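Local coordinates for periplasmic solute binding protein (Candidatus Liberibacter asiaticus str. psy62, PDB 6IXI), which binds divalent metal ions such as zinc and manganese in the periplasm and probably hands them to an ABC-type uptake transporter, at residues V243-S248 and L263-T268. Sequence-based numbering, arbitrary orientation.
With CD (cadmium ion), chain B; SO4 (sulfate ion), chain M.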
# COMPACT_ATOMS: atom_id res chain seq x y z
N VAL A 243 -14.90 5.59 2.21
CA VAL A 243 -13.59 5.28 2.77
C VAL A 243 -12.89 4.18 1.96
O VAL A 243 -13.46 3.12 1.71
CB VAL A 243 -13.70 4.92 4.26
CG1 VAL A 243 -12.37 4.44 4.80
CG2 VAL A 243 -14.19 6.11 5.08
N LEU A 244 -11.62 4.43 1.60
CA LEU A 244 -10.76 3.40 1.02
C LEU A 244 -9.79 2.85 2.06
O LEU A 244 -9.49 3.50 3.06
CB LEU A 244 -9.99 3.95 -0.19
CG LEU A 244 -10.81 4.71 -1.23
CD1 LEU A 244 -9.89 5.36 -2.27
CD2 LEU A 244 -11.81 3.79 -1.91
N TYR A 245 -9.32 1.62 1.81
CA TYR A 245 -8.27 0.99 2.61
C TYR A 245 -6.99 0.98 1.81
O TYR A 245 -6.94 0.43 0.70
CB TYR A 245 -8.64 -0.45 2.97
CG TYR A 245 -9.68 -0.51 4.06
CD1 TYR A 245 -11.02 -0.28 3.78
CD2 TYR A 245 -9.31 -0.76 5.37
CE1 TYR A 245 -11.98 -0.31 4.78
CE2 TYR A 245 -10.26 -0.80 6.38
CZ TYR A 245 -11.59 -0.57 6.09
OH TYR A 245 -12.50 -0.62 7.10
N VAL A 246 -5.96 1.62 2.39
CA VAL A 246 -4.69 1.77 1.70
C VAL A 246 -3.52 1.53 2.66
O VAL A 246 -2.54 0.91 2.27
CB VAL A 246 -4.57 3.12 0.95
CG1 VAL A 246 -5.72 3.33 -0.02
CG2 VAL A 246 -4.48 4.30 1.91
N ASP A 247 -3.60 2.05 3.89
CA ASP A 247 -2.40 2.16 4.72
C ASP A 247 -2.20 0.94 5.61
O ASP A 247 -1.13 0.76 6.19
CB ASP A 247 -2.42 3.43 5.57
CG ASP A 247 -1.71 4.58 4.88
OD1 ASP A 247 -1.13 4.33 3.81
OD2 ASP A 247 -1.74 5.71 5.41
N SER A 248 -3.24 0.13 5.76
CA SER A 248 -3.22 -0.94 6.74
C SER A 248 -4.27 -1.95 6.34
O SER A 248 -5.31 -1.57 5.82
CB SER A 248 -3.56 -0.35 8.10
OG SER A 248 -3.63 -1.38 9.08
N LEU A 263 -6.80 -4.59 -1.92
CA LEU A 263 -6.86 -4.10 -3.30
C LEU A 263 -8.27 -4.27 -3.85
O LEU A 263 -8.82 -3.38 -4.50
CB LEU A 263 -5.87 -4.88 -4.17
CG LEU A 263 -4.39 -4.62 -3.91
CD1 LEU A 263 -3.54 -5.48 -4.84
CD2 LEU A 263 -4.05 -3.14 -4.13
N ARG A 264 -8.87 -5.42 -3.58
CA ARG A 264 -10.15 -5.71 -4.20
C ARG A 264 -11.20 -4.71 -3.68
O ARG A 264 -12.03 -4.21 -4.43
CB ARG A 264 -10.52 -7.18 -3.95
CG ARG A 264 -11.80 -7.61 -4.64
CD ARG A 264 -12.14 -9.07 -4.36
NE ARG A 264 -12.33 -9.21 -2.94
CZ ARG A 264 -12.55 -10.37 -2.33
NH1 ARG A 264 -12.61 -11.49 -3.04
NH2 ARG A 264 -12.71 -10.40 -1.02
N PHE A 265 -11.14 -4.42 -2.38
CA PHE A 265 -12.13 -3.56 -1.77
C PHE A 265 -11.99 -2.15 -2.33
O PHE A 265 -12.95 -1.57 -2.84
CB PHE A 265 -12.03 -3.56 -0.24
CG PHE A 265 -13.05 -2.66 0.38
CD1 PHE A 265 -14.33 -3.12 0.64
CD2 PHE A 265 -12.76 -1.31 0.62
CE1 PHE A 265 -15.29 -2.27 1.20
CE2 PHE A 265 -13.72 -0.46 1.16
CZ PHE A 265 -14.99 -0.95 1.43
N SER A 266 -10.78 -1.58 -2.20
CA SER A 266 -10.57 -0.20 -2.60
C SER A 266 -10.81 0.00 -4.09
O SER A 266 -11.39 1.02 -4.47
CB SER A 266 -9.22 0.28 -2.16
OG SER A 266 -9.19 0.23 -0.74
N LEU A 267 -10.36 -0.93 -4.94
CA LEU A 267 -10.57 -0.75 -6.37
C LEU A 267 -12.04 -0.93 -6.72
O LEU A 267 -12.53 -0.25 -7.60
CB LEU A 267 -9.70 -1.70 -7.20
CG LEU A 267 -8.29 -1.19 -7.50
CD1 LEU A 267 -7.56 -0.70 -6.24
CD2 LEU A 267 -7.46 -2.28 -8.16
N THR A 268 -12.74 -1.85 -6.02
CA THR A 268 -14.16 -2.06 -6.26
C THR A 268 -14.92 -0.78 -5.94
O THR A 268 -15.84 -0.39 -6.64
CB THR A 268 -14.76 -3.14 -5.35
OG1 THR A 268 -14.37 -4.39 -5.90
CG2 THR A 268 -16.28 -3.12 -5.37
CD CD B . -0.33 6.47 3.73
S SO4 M . -11.13 -1.77 10.58
O1 SO4 M . -11.53 -1.36 11.90
O2 SO4 M . -9.88 -2.49 10.67
O3 SO4 M . -10.95 -0.61 9.74
O4 SO4 M . -12.15 -2.63 10.02
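The rings of Y245 and F265 meet as an offset edge-to-face pair, the tyrosine giving its edge and the phenylalanine its face. Their planes stand at 87°. The centroids are 5.5 Å apart, and the closest atoms are Y245 CD1 and F265 CD2, at 3.8 Å. At the edge of the F265 ring, in its plane, lies the backbone carbonyl of V243, whose O is 3.6 Å from F265 CE2. The edge of the Y245 ring likewise receives an in-plane oxygen: its hydroxyl OH donates a hydrogen bond of 3.1 Å to O3 of a sulfate, probably from the crystallisation liquor and also held by K251 N. F265 leaves the helix toward the strand end, and with CG anti to the backbone N (chi1 179°) its ring extends beside Y245.

The arrangement illustrates how a helix can be fastened to the end of a strand by one short polar side chain beside an aromatic pair. In this cluster 9 family solute-binding protein, strand 239-244 ends here and the chain runs on to D247, while helix 259-274 packs alongside. S266 OG, turned back beside its own backbone N, donates to Y245 O over 2.7 Å. The C=O...donor angle is 119°, and the donor sits somewhat out of the carbonyl plane. The same S266 OG lies 2.9 Å from Y245 N. A methyl of L244, CD2, packs against the carbonyl of S266, 3.8 Å from its O. Two residues beyond Y245, D247 binds a cadmium ion through both OD1 and OD2; H39, H106 and E172 also bind it, at a site that also takes zinc or manganese.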